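Local atomic coordinates of D-galactonate dehydratase family member RspA (Pantoea ananatis, PDB entry 3T6C), a protein that slowly catalyses the dehydration of D-gluconate to 2-dehydro-3-deoxy-D-gluconate in vitro, using one magnesium ion per subunit. Residues F64-Y69 with P425-A430; A247-T252 with G297-N302. All blocks are in the same frame, centred on the assembly; numbering follows the deposited sequence.

Interaction 1: residues F64-Y69 with P425-A430. With GCO (D-gluconic acid), chain D.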
loop_
_atom_site.group_PDB
_atom_site.type_symbol
_atom_site.label_atom_id
_atom_site.label_comp_id
_atom_site.label_asym_id
_atom_site.label_seq_id
_atom_site.Cartn_x
_atom_site.Cartn_y
_atom_site.Cartn_z
ATOM N N PHE A 64 0.332 35.957 17.510
ATOM C CA PHE A 64 1.007 35.746 16.203
ATOM C C PHE A 64 1.694 37.093 16.084
ATOM O O PHE A 64 1.114 38.106 15.611
ATOM C CB PHE A 64 -0.111 35.595 15.173
ATOM C CG PHE A 64 0.316 35.476 13.739
ATOM C CD1 PHE A 64 1.650 35.460 13.349
ATOM C CD2 PHE A 64 -0.693 35.401 12.763
ATOM C CE1 PHE A 64 2.019 35.354 12.007
ATOM C CE2 PHE A 64 -0.363 35.299 11.390
ATOM C CZ PHE A 64 1.014 35.293 11.006
ATOM N N THR A 65 2.981 37.089 16.419
ATOM C CA THR A 65 3.678 38.372 16.656
ATOM C C THR A 65 3.829 39.195 15.379
ATOM O O THR A 65 3.822 40.435 15.413
ATOM C CB THR A 65 5.031 38.116 17.432
ATOM O OG1 THR A 65 5.556 39.362 17.915
ATOM C CG2 THR A 65 6.117 37.510 16.512
ATOM N N GLN A 66 3.919 38.510 14.238
ATOM C CA GLN A 66 4.153 39.207 12.971
ATOM C C GLN A 66 2.932 39.862 12.389
ATOM O O GLN A 66 3.001 40.582 11.401
ATOM C CB GLN A 66 4.705 38.245 11.927
ATOM C CG GLN A 66 6.088 37.591 12.287
ATOM C CD GLN A 66 6.019 36.341 13.148
ATOM O OE1 GLN A 66 4.941 35.901 13.595
ATOM N NE2 GLN A 66 7.195 35.750 13.413
ATOM N N ARG A 67 1.798 39.427 12.877
ATOM C CA ARG A 67 0.478 39.892 12.468
ATOM C C ARG A 67 -0.462 40.582 13.436
ATOM O O ARG A 67 -1.694 40.262 13.379
ATOM C CB ARG A 67 -0.180 38.923 11.481
ATOM C CG ARG A 67 0.624 38.637 10.171
ATOM C CD ARG A 67 0.530 39.892 9.236
ATOM N NE ARG A 67 1.063 39.639 7.872
ATOM C CZ ARG A 67 2.360 39.736 7.582
ATOM N NH1 ARG A 67 3.233 40.004 8.551
ATOM N NH2 ARG A 67 2.780 39.576 6.307
ATOM N N ILE A 68 0.080 41.146 14.521
ATOM C CA ILE A 68 -0.763 41.500 15.665
ATOM C C ILE A 68 -2.010 42.292 15.287
ATOM O O ILE A 68 -3.054 42.101 15.905
ATOM C CB ILE A 68 0.042 42.279 16.755
ATOM C CG1 ILE A 68 0.507 43.654 16.259
ATOM C CG2 ILE A 68 1.217 41.403 17.247
ATOM C CD1 ILE A 68 1.315 44.436 17.323
ATOM N N TYR A 69 -1.936 43.161 14.282
ATOM C CA TYR A 69 -3.114 44.004 13.948
ATOM C C TYR A 69 -4.183 43.239 13.190
ATOM O O TYR A 69 -5.372 43.589 13.287
ATOM C CB TYR A 69 -2.688 45.271 13.209
ATOM C CG TYR A 69 -1.764 46.132 14.078
ATOM C CD1 TYR A 69 -2.211 46.654 15.262
ATOM C CD2 TYR A 69 -0.456 46.385 13.675
ATOM C CE1 TYR A 69 -1.364 47.392 16.068
ATOM C CE2 TYR A 69 0.375 47.158 14.439
ATOM C CZ TYR A 69 -0.067 47.624 15.653
ATOM O OH TYR A 69 0.819 48.377 16.451
ATOM N N PRO A 425 8.781 42.130 9.752
ATOM C CA PRO A 425 10.105 41.661 10.162
ATOM C C PRO A 425 11.066 41.577 9.002
ATOM O O PRO A 425 10.659 41.392 7.884
ATOM C CB PRO A 425 9.837 40.246 10.711
ATOM C CG PRO A 425 8.480 39.918 10.388
ATOM C CD PRO A 425 7.703 41.157 9.995
ATOM N N THR A 426 12.333 41.815 9.261
ATOM C CA THR A 426 13.315 41.646 8.211
ATOM C C THR A 426 13.840 40.221 8.055
ATOM O O THR A 426 14.326 39.847 6.971
ATOM C CB THR A 426 14.450 42.664 8.339
ATOM O OG1 THR A 426 15.029 42.504 9.622
ATOM C CG2 THR A 426 13.922 44.093 8.246
ATOM N N TRP A 427 13.877 39.426 9.126
ATOM C CA TRP A 427 14.553 38.132 9.041
ATOM C C TRP A 427 13.826 37.141 8.144
ATOM O O TRP A 427 14.402 36.134 7.721
ATOM C CB TRP A 427 14.700 37.514 10.450
ATOM C CG TRP A 427 13.391 37.063 11.069
ATOM C CD1 TRP A 427 12.555 37.817 11.839
ATOM C CD2 TRP A 427 12.793 35.743 10.995
ATOM N NE1 TRP A 427 11.467 37.073 12.219
ATOM C CE2 TRP A 427 11.588 35.792 11.741
ATOM C CE3 TRP A 427 13.172 34.526 10.397
ATOM C CZ2 TRP A 427 10.745 34.659 11.901
ATOM C CZ3 TRP A 427 12.314 33.399 10.550
ATOM C CH2 TRP A 427 11.128 33.488 11.310
ATOM N N THR A 428 12.567 37.450 7.809
ATOM C CA THR A 428 11.754 36.512 7.018
ATOM C C THR A 428 11.990 36.729 5.522
ATOM O O THR A 428 11.356 36.018 4.721
ATOM C CB THR A 428 10.255 36.668 7.289
ATOM O OG1 THR A 428 9.924 38.065 7.165
ATOM C CG2 THR A 428 9.911 36.182 8.724
ATOM N N MET A 429 12.891 37.653 5.132
ATOM C CA MET A 429 13.358 37.642 3.738
ATOM C C MET A 429 14.720 36.936 3.814
ATOM O O MET A 429 15.794 37.575 3.887
ATOM C CB MET A 429 13.551 39.113 3.301
ATOM C CG MET A 429 14.053 39.290 1.871
ATOM S SD MET A 429 12.776 38.811 0.664
ATOM C CE MET A 429 11.589 40.145 0.871
ATOM N N ALA A 430 14.684 35.628 3.607
ATOM C CA ALA A 430 15.902 34.811 3.671
ATOM C C ALA A 430 16.211 34.374 2.268
ATOM O O ALA A 430 15.345 33.812 1.599
ATOM C CB ALA A 430 15.650 33.580 4.578
HETATM C C1 GCO D . 11.793 27.995 17.878
HETATM C C2 GCO D . 11.331 28.710 16.665
HETATM C C3 GCO D . 11.376 30.223 16.760
HETATM C C4 GCO D . 10.633 30.857 15.602
HETATM C C5 GCO D . 9.922 32.103 16.069
HETATM C C6 GCO D . 9.128 32.794 14.974
HETATM O O1A GCO D . 11.752 28.524 19.028
HETATM O O1B GCO D . 12.099 26.763 17.765
HETATM O O2 GCO D . 11.898 28.104 15.533
HETATM O O3 GCO D . 12.712 30.568 16.779
HETATM O O4 GCO D . 11.583 31.171 14.600
HETATM O O5 GCO D . 9.071 31.759 17.098
HETATM O O6 GCO D . 8.424 33.944 15.398
HETATM O O HOH W 1 9.318 37.946 13.864
#

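Interaction 2: residues A247-T252 with G297-N302. With MG (magnesium ion), chain C; GCO (D-gluconic acid), chain D.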
loop_
_atom_site.group_PDB
_atom_site.type_symbol
_atom_site.label_atom_id
_atom_site.label_comp_id
_atom_site.label_asym_id
_atom_site.label_seq_id
_atom_site.Cartn_x
_atom_site.Cartn_y
_atom_site.Cartn_z
ATOM N N ALA A 247 16.698 22.680 12.433
ATOM C CA ALA A 247 17.075 22.949 11.029
ATOM C C ALA A 247 16.217 24.061 10.440
ATOM O O ALA A 247 16.604 24.648 9.449
ATOM C CB ALA A 247 16.904 21.695 10.230
ATOM N N HIS A 248 15.048 24.319 11.044
ATOM C CA HIS A 248 14.216 25.504 10.706
ATOM C C HIS A 248 13.941 25.641 9.218
ATOM O O HIS A 248 14.055 26.725 8.637
ATOM C CB HIS A 248 14.864 26.778 11.253
ATOM C CG HIS A 248 13.884 27.854 11.648
ATOM N ND1 HIS A 248 13.234 28.650 10.726
ATOM C CD2 HIS A 248 13.494 28.295 12.868
ATOM C CE1 HIS A 248 12.475 29.534 11.361
ATOM N NE2 HIS A 248 12.611 29.338 12.665
ATOM N N GLU A 249 13.618 24.493 8.604
ATOM C CA GLU A 249 13.242 24.366 7.163
ATOM C C GLU A 249 14.262 25.004 6.185
ATOM O O GLU A 249 13.880 25.341 5.067
ATOM C CB GLU A 249 11.798 24.896 6.873
ATOM C CG GLU A 249 11.548 26.420 7.180
ATOM C CD GLU A 249 10.113 26.930 6.872
ATOM O OE1 GLU A 249 9.256 26.117 6.458
ATOM O OE2 GLU A 249 9.890 28.172 7.008
ATOM N N ARG A 250 15.543 25.085 6.581
ATOM C CA ARG A 250 16.513 25.870 5.810
ATOM C C ARG A 250 17.253 25.093 4.742
ATOM O O ARG A 250 18.148 25.643 4.102
ATOM C CB ARG A 250 17.535 26.516 6.757
ATOM C CG ARG A 250 16.963 27.638 7.578
ATOM C CD ARG A 250 16.697 28.842 6.710
ATOM N NE ARG A 250 16.204 30.023 7.457
ATOM C CZ ARG A 250 16.765 31.227 7.447
ATOM N NH1 ARG A 250 17.898 31.481 6.779
ATOM N NH2 ARG A 250 16.156 32.215 8.112
ATOM N N ILE A 251 16.923 23.818 4.523
ATOM C CA ILE A 251 17.660 23.005 3.548
ATOM C C ILE A 251 16.671 22.161 2.728
ATOM O O ILE A 251 15.486 22.045 3.102
ATOM C CB ILE A 251 18.703 22.067 4.226
ATOM C CG1 ILE A 251 18.011 21.156 5.238
ATOM C CG2 ILE A 251 19.774 22.915 4.987
ATOM C CD1 ILE A 251 19.025 20.372 6.125
ATOM N N THR A 252 17.127 21.595 1.629
ATOM C CA THR A 252 16.216 20.752 0.842
ATOM C C THR A 252 15.909 19.439 1.561
ATOM O O THR A 252 16.705 18.998 2.408
ATOM C CB THR A 252 16.827 20.356 -0.521
ATOM O OG1 THR A 252 17.998 19.570 -0.320
ATOM C CG2 THR A 252 17.123 21.612 -1.395
ATOM N N GLY A 297 6.526 21.073 13.679
ATOM C CA GLY A 297 5.197 21.661 13.729
ATOM C C GLY A 297 4.911 23.004 14.341
ATOM O O GLY A 297 3.733 23.344 14.447
ATOM N N GLU A 298 5.915 23.776 14.720
ATOM C CA GLU A 298 5.614 25.131 15.231
ATOM C C GLU A 298 4.831 25.942 14.204
ATOM O O GLU A 298 4.070 26.852 14.596
ATOM C CB GLU A 298 6.902 25.900 15.646
ATOM C CG GLU A 298 7.753 26.271 14.442
ATOM C CD GLU A 298 9.142 26.766 14.828
ATOM O OE1 GLU A 298 9.803 26.135 15.667
ATOM O OE2 GLU A 298 9.598 27.792 14.308
ATOM N N LEU A 299 5.007 25.648 12.913
ATOM C CA LEU A 299 4.283 26.368 11.853
ATOM C C LEU A 299 2.862 25.843 11.584
ATOM O O LEU A 299 2.131 26.451 10.806
ATOM C CB LEU A 299 5.074 26.294 10.523
ATOM C CG LEU A 299 6.194 27.324 10.424
ATOM C CD1 LEU A 299 7.149 26.960 9.273
ATOM C CD2 LEU A 299 5.559 28.730 10.136
ATOM N N PHE A 300 2.483 24.697 12.162
ATOM C CA PHE A 300 1.237 24.059 11.716
ATOM C C PHE A 300 -0.028 24.813 12.140
ATOM O O PHE A 300 -0.085 25.437 13.216
ATOM C CB PHE A 300 1.126 22.653 12.300
ATOM C CG PHE A 300 2.126 21.669 11.754
ATOM C CD1 PHE A 300 2.877 21.898 10.602
ATOM C CD2 PHE A 300 2.303 20.461 12.420
ATOM C CE1 PHE A 300 3.769 20.918 10.106
ATOM C CE2 PHE A 300 3.150 19.477 11.934
ATOM C CZ PHE A 300 3.917 19.692 10.807
ATOM N N VAL A 301 -0.906 24.966 11.171
ATOM C CA VAL A 301 -2.240 25.571 11.338
ATOM C C VAL A 301 -3.416 24.670 10.987
ATOM O O VAL A 301 -4.599 25.147 10.994
ATOM C CB VAL A 301 -2.290 26.913 10.576
ATOM C CG1 VAL A 301 -1.337 27.946 11.177
ATOM C CG2 VAL A 301 -1.924 26.706 9.094
ATOM N N ASN A 302 -3.167 23.438 10.548
ATOM C CA ASN A 302 -4.218 22.686 9.858
ATOM C C ASN A 302 -4.057 21.193 10.201
ATOM O O ASN A 302 -2.922 20.665 10.175
ATOM C CB ASN A 302 -4.020 22.906 8.346
ATOM C CG ASN A 302 -5.213 22.432 7.498
ATOM O OD1 ASN A 302 -5.718 21.295 7.662
ATOM N ND2 ASN A 302 -5.710 23.319 6.635
HETATM MG MG MG C . 11.949 25.948 15.800
HETATM C C1 GCO D . 11.793 27.995 17.878
HETATM C C2 GCO D . 11.331 28.710 16.665
HETATM C C3 GCO D . 11.376 30.223 16.760
HETATM C C4 GCO D . 10.633 30.857 15.602
HETATM C C5 GCO D . 9.922 32.103 16.069
HETATM C C6 GCO D . 9.128 32.794 14.974
HETATM O O1A GCO D . 11.752 28.524 19.028
HETATM O O1B GCO D . 12.099 26.763 17.765
HETATM O O2 GCO D . 11.898 28.104 15.533
HETATM O O3 GCO D . 12.712 30.568 16.779
HETATM O O4 GCO D . 11.583 31.171 14.600
HETATM O O5 GCO D . 9.071 31.759 17.098
HETATM O O6 GCO D . 8.424 33.944 15.398
HETATM O O HOH W 2 11.880 25.550 13.743
#

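Interaction 1: residues F64-Y69 with P425-A430
At the end of the D-gluconate pocket that holds the C6 hydroxyl, Gln66 of the N-terminal domain meets Pro425 and Trp427 of the loop between helix 412-415 and strand 430-431. CG of Gln66 packs on CG of Pro425 at 3.8 Å, the two side chains crossing at roughly a right angle. A bend at chi2 (85°) then turns the Gln66 amide away from the proline and toward the sugar. NE2 of Gln66 donates to GCO O6 at 3.0 Å, a moderately bent bond with an N-H...O angle of 142°. The same nitrogen lies near the plane of the Trp427 indole, at its edge, 4.0 Å from CZ2. Water 1 bridges the two residues: it accepts from Trp427 NE1 at 2.8 Å, in the plane of the ring, and weakly from Gln66 NE2. On the other arm of the amide, OE1 of Gln66 points at the edge of the Phe64 ring. The indole also touches the ligand, with CZ2 of Trp427 3.9 Å from GCO C6, while Thr428 CG2 sits over the centre of one face of the Trp427 indole, 3.4 Å above the ring plane. The Gln66 backbone is engaged too, since Arg67 NH1 donates to Gln66 O at 2.9 Å from above the carbonyl plane. Ser101 of a second subunit holds both sides, through Arg67 NH2 and Thr428 OG1, and Tyr103 of that subunit meets the Trp427 ring. Arg67 occupies the N-cap of helix 68-83, and Phe64 rests on helix 108-129. Pro425 and Trp427 pack on helix 189-192, touching Arg190 and Leu191 respectively.

Interaction 2: residues A247-T252 with G297-N302
His248 and Glu298 approach each other over the bound D-gluconate, NE2 of His248 lying 3.8 Å from OE2 of Glu298. In Glu298, CB sets out toward segment 247-252 with CG tucked between the backbone N and the carbonyl carbon (chi1 69°). CB and CG form an extended arm that carries the carboxylate to the metal. CD stands 3.1 Å from both the magnesium ion and GCO O2, and its two oxygens divide the work. OE1 binds the magnesium ion at 2.2 Å; OE2 comes within 2.6 Å of GCO O2 and is hydrogen-bonded to Tyr103 OH of a second subunit. GCO O1B, GCO O2 and water 2, with Asp246 and Glu272, complete six oxygen ligands. Beside it, His248 NE2 meets GCO O4 at 2.9 Å in a nearly straight bond (166°), near the plane of the imidazole. Tyr181 stacks on this ring. Farther from the sugar, Leu299 CD1 abuts the Glu249 carboxylate, 3.6 Å from Glu249 OE1, the oxygen that forms a salt bridge with Arg105 of the second subunit. Both loops leave the C-terminal ends of parallel strands, 242-246 and 294-296, with metal-binding strand 270-272 between them: this is the active-site layout of the enolase superfamily barrel, in which His248 probably serves as proton donor or acceptor.

From the N terminus, the chain first forms the three-stranded antiparallel sheet and enters segment 64-69, then runs through helices 68-83, 91-100 and 108-129 and the barrel before segment 425-430 closes the long loop of interaction 1. Interaction 2 falls within that loop, a far shorter closure linking the turns after strands 242-246 and 294-296. The two therefore nest without crossing. Interaction 1 ties the N-terminal domain to the C-terminal loop 425-430, whereas interaction 2 joins two barrel loops. Their centres are 15 Å apart, yet they grip the same gluconate and touch where Trp427 CZ3 lies 4.0 Å from His248 CE1. The second subunit borders both.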